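Local coordinates for iron-sulfur cluster assembly scaffold protein NifU (Fervidobacterium islandicum, PDB 6A6F) that probably serves as a scaffold or sulfur-transfer protein of the SUF system, helping to assemble iron-sulfur clusters, at residues 42-47 against 56-61. Numbering follows the deposited sequence.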
ATOM      1  N   THR A  42      -2.432  -8.694  -9.776  1.00 20.44           N
ATOM      2  CA  THR A  42      -2.597  -9.240 -11.127  1.00 20.74           C
ATOM      3  C   THR A  42      -1.261  -9.149 -11.827  1.00 20.70           C
ATOM      4  O   THR A  42      -0.702  -8.070 -11.943  1.00 20.80           O
ATOM      5  CB  THR A  42      -3.627  -8.442 -11.922  1.00 20.72           C
ATOM      6  OG1 THR A  42      -4.867  -8.588 -11.257  1.00 23.36           O
ATOM      7  CG2 THR A  42      -3.784  -8.961 -13.365  1.00 21.37           C
ATOM      8  N   LEU A  43      -0.704 -10.290 -12.216  1.00 19.75           N
ATOM      9  CA  LEU A  43       0.549 -10.299 -12.909  1.00 18.93           C
ATOM     10  C   LEU A  43       0.344 -10.351 -14.432  1.00 17.58           C
ATOM     11  O   LEU A  43      -0.423 -11.161 -14.933  1.00 16.20           O
ATOM     12  CB  LEU A  43       1.364 -11.491 -12.457  1.00 19.47           C
ATOM     13  CG  LEU A  43       1.707 -11.615 -10.994  1.00 20.80           C
ATOM     14  CD1 LEU A  43       2.446 -12.934 -10.770  1.00 21.43           C
ATOM     15  CD2 LEU A  43       2.587 -10.443 -10.629  1.00 20.54           C
ATOM     16  N   TYR A  44       1.105  -9.542 -15.154  1.00 16.88           N
ATOM     17  CA  TYR A  44       1.081  -9.488 -16.654  1.00 17.81           C
ATOM     18  C   TYR A  44       2.454  -9.984 -17.167  1.00 16.89           C
ATOM     19  O   TYR A  44       3.467  -9.510 -16.697  1.00 15.54           O
ATOM     20  CB  TYR A  44       0.871  -8.035 -17.161  1.00 18.52           C
ATOM     21  CG  TYR A  44      -0.478  -7.503 -16.804  1.00 20.48           C
ATOM     22  CD1 TYR A  44      -0.708  -6.979 -15.572  1.00 23.26           C
ATOM     23  CD2 TYR A  44      -1.559  -7.600 -17.694  1.00 22.17           C
ATOM     24  CE1 TYR A  44      -1.958  -6.502 -15.213  1.00 25.28           C
ATOM     25  CE2 TYR A  44      -2.816  -7.156 -17.330  1.00 24.69           C
ATOM     26  CZ  TYR A  44      -2.989  -6.613 -16.077  1.00 26.22           C
ATOM     27  OH  TYR A  44      -4.199  -6.174 -15.673  1.00 34.05           O
ATOM     28  N   PHE A  45       2.491 -10.941 -18.103  1.00 15.80           N
ATOM     29  CA  PHE A  45       3.754 -11.476 -18.609  1.00 15.31           C
ATOM     30  C   PHE A  45       3.906 -11.288 -20.117  1.00 15.82           C
ATOM     31  O   PHE A  45       2.919 -11.433 -20.850  1.00 14.91           O
ATOM     32  CB  PHE A  45       3.861 -12.991 -18.344  1.00 16.60           C
ATOM     33  CG  PHE A  45       3.852 -13.368 -16.888  1.00 16.46           C
ATOM     34  CD1 PHE A  45       2.667 -13.518 -16.217  1.00 16.52           C
ATOM     35  CD2 PHE A  45       5.035 -13.615 -16.228  1.00 16.53           C
ATOM     36  CE1 PHE A  45       2.657 -13.898 -14.885  1.00 17.75           C
ATOM     37  CE2 PHE A  45       5.046 -13.975 -14.900  1.00 18.13           C
ATOM     38  CZ  PHE A  45       3.849 -14.127 -14.236  1.00 18.05           C
ATOM     39  N   LEU A  46       5.141 -11.005 -20.551  1.00 15.05           N
ATOM     40  CA  LEU A  46       5.585 -11.256 -21.918  1.00 17.55           C
ATOM     41  C   LEU A  46       6.723 -12.251 -21.835  1.00 19.28           C
ATOM     42  O   LEU A  46       7.633 -12.068 -20.999  1.00 19.73           O
ATOM     43  CB  LEU A  46       6.147 -10.016 -22.637  1.00 15.75           C
ATOM     44  CG  LEU A  46       5.137  -8.905 -22.940  1.00 16.88           C
ATOM     45  CD1 LEU A  46       5.848  -7.644 -23.425  1.00 18.80           C
ATOM     46  CD2 LEU A  46       4.125  -9.316 -23.996  1.00 16.83           C
ATOM     47  N   PHE A  47       6.717 -13.197 -22.783  1.00 19.65           N
ATOM     48  CA  PHE A  47       7.698 -14.264 -22.923  1.00 21.69           C
ATOM     49  C   PHE A  47       8.274 -14.259 -24.336  1.00 27.18           C
ATOM     50  O   PHE A  47       7.627 -13.812 -25.292  1.00 25.21           O
ATOM     51  CB  PHE A  47       7.027 -15.641 -22.768  1.00 21.77           C
ATOM     52  CG  PHE A  47       6.208 -15.826 -21.494  1.00 20.76           C
ATOM     53  CD1 PHE A  47       6.781 -15.718 -20.280  1.00 21.66           C
ATOM     54  CD2 PHE A  47       4.892 -16.190 -21.560  1.00 21.18           C
ATOM     55  CE1 PHE A  47       6.044 -15.921 -19.095  1.00 22.77           C
ATOM     56  CE2 PHE A  47       4.133 -16.386 -20.413  1.00 22.05           C
ATOM     57  CZ  PHE A  47       4.715 -16.262 -19.166  1.00 21.90           C
ATOM     58  N   LYS A  56       4.767  -7.012 -15.319  1.00 15.22           N
ATOM     59  CA  LYS A  56       4.188  -5.915 -14.583  1.00 16.23           C
ATOM     60  C   LYS A  56       3.070  -6.461 -13.639  1.00 15.64           C
ATOM     61  O   LYS A  56       2.577  -7.581 -13.798  1.00 15.32           O
ATOM     62  CB  LYS A  56       3.621  -4.893 -15.542  1.00 17.37           C
ATOM     63  CG  LYS A  56       4.656  -4.141 -16.316  1.00 19.36           C
ATOM     64  CD  LYS A  56       4.031  -2.878 -16.945  1.00 22.91           C
ATOM     65  CE  LYS A  56       5.080  -2.196 -17.791  1.00 24.50           C
ATOM     66  NZ  LYS A  56       6.294  -1.961 -16.980  1.00 27.16           N
ATOM     67  N   PHE A  57       2.685  -5.667 -12.649  1.00 15.98           N
ATOM     68  CA  PHE A  57       1.567  -6.021 -11.814  1.00 15.83           C
ATOM     69  C   PHE A  57       0.595  -4.866 -11.603  1.00 16.86           C
ATOM     70  O   PHE A  57       0.993  -3.675 -11.514  1.00 16.22           O
ATOM     71  CB  PHE A  57       2.054  -6.551 -10.483  1.00 16.06           C
ATOM     72  CG  PHE A  57       2.467  -5.507  -9.520  1.00 17.59           C
ATOM     73  CD1 PHE A  57       3.701  -4.894  -9.629  1.00 19.70           C
ATOM     74  CD2 PHE A  57       1.621  -5.110  -8.511  1.00 16.85           C
ATOM     75  CE1 PHE A  57       4.049  -3.878  -8.750  1.00 20.65           C
ATOM     76  CE2 PHE A  57       1.984  -4.109  -7.624  1.00 17.54           C
ATOM     77  CZ  PHE A  57       3.195  -3.510  -7.736  1.00 19.17           C
ATOM     78  N   GLU A  58      -0.658  -5.247 -11.478  1.00 18.01           N
ATOM     79  CA  GLU A  58      -1.684  -4.351 -10.987  1.00 20.52           C
ATOM     80  C   GLU A  58      -2.241  -4.875  -9.666  1.00 19.37           C
ATOM     81  O   GLU A  58      -1.925  -5.964  -9.226  1.00 18.77           O
ATOM     82  CB  GLU A  58      -2.781  -4.138 -12.052  1.00 21.56           C
ATOM     83  CG  GLU A  58      -2.568  -2.876 -12.855  1.00 23.46           C
ATOM     84  CD  GLU A  58      -2.698  -1.584 -12.007  1.00 26.86           C
ATOM     85  OE1 GLU A  58      -3.239  -1.591 -10.860  1.00 27.49           O
ATOM     86  OE2 GLU A  58      -2.254  -0.540 -12.507  1.00 29.31           O
ATOM     87  N   GLY A  59      -3.111  -4.072  -9.061  1.00 20.89           N
ATOM     88  CA  GLY A  59      -3.665  -4.351  -7.765  1.00 19.08           C
ATOM     89  C   GLY A  59      -2.844  -3.637  -6.705  1.00 19.62           C
ATOM     90  O   GLY A  59      -1.956  -2.846  -7.017  1.00 19.42           O
ATOM     91  N   HIS A  60      -3.168  -3.909  -5.442  1.00 19.58           N
ATOM     92  CA  HIS A  60      -2.423  -3.341  -4.355  1.00 18.81           C
ATOM     93  C   HIS A  60      -2.635  -4.175  -3.135  1.00 18.80           C
ATOM     94  O   HIS A  60      -3.511  -5.037  -3.074  1.00 18.82           O
ATOM     95  CB  HIS A  60      -2.822  -1.882  -4.114  1.00 20.09           C
ATOM     96  CG  HIS A  60      -4.167  -1.728  -3.487  1.00 19.70           C
ATOM     97  ND1 HIS A  60      -5.333  -1.873  -4.207  1.00 20.53           N
ATOM     98  CD2 HIS A  60      -4.543  -1.501  -2.202  1.00 20.90           C
ATOM     99  CE1 HIS A  60      -6.365  -1.706  -3.405  1.00 19.80           C
ATOM    100  NE2 HIS A  60      -5.919  -1.482  -2.180  1.00 21.36           N
ATOM    101  N   GLY A  61      -1.827  -3.890  -2.136  1.00 20.08           N
ATOM    102  CA  GLY A  61      -1.870  -4.636  -0.899  1.00 19.01           C
ATOM    103  C   GLY A  61      -0.938  -4.040   0.147  1.00 19.13           C
ATOM    104  O   GLY A  61      -0.424  -2.938   0.000  1.00 17.37           O
TER
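Thr42 and Glu58, and, two residues along, Tyr44 and Lys56, form two antiparallel hydrogen-bonded pairs that join strand 39-48 to the end of strand 51-58, the local strand axes running at 154° to each other: Thr42 N bonds to Glu58 O at 2.8 Å and Glu58 N to Thr42 O at 2.9 Å, while Tyr44 N bonds to Lys56 O at 2.8 Å and the return bond from Lys56 N to Tyr44 O is longer, 3.1 Å.

On the face carrying Thr42, Tyr44, Lys56 and Glu58, the tyrosine ring leans across the neighbouring strand edge-first. With CG beside its own backbone N (chi1 -66°), the ring places CE1 4.0 Å from Glu58 CB, while Lys56 O lies at its edge. The two strands are the arms of a beta hairpin in the three-stranded antiparallel sheet of the NifU-like domain, with 39-48 in the middle. Between the two hydrogen-bonded pairs lies the non-hydrogen-bonded pair Leu43-Phe57, where Phe57 CA comes within 3.1 Å of Thr42 O in a CA-H...O contact. Leu43 and Phe57 occupy the other face, which the helices cover: Leu43 CD2 touches Phe57 CB at 3.9 Å, and the phenylalanine ring then heads away toward Thr69, Asn70 and Ile73 of helix 63-76, while Leu43 packs on Thr130 of helix 118-135. Glu58 bends at chi2 (-65°), so that OE1 accepts the N-H of the next residue, Gly59, at 3.1 Å; the Glu58 side chain lies about 4 Å from a bound nickel ion.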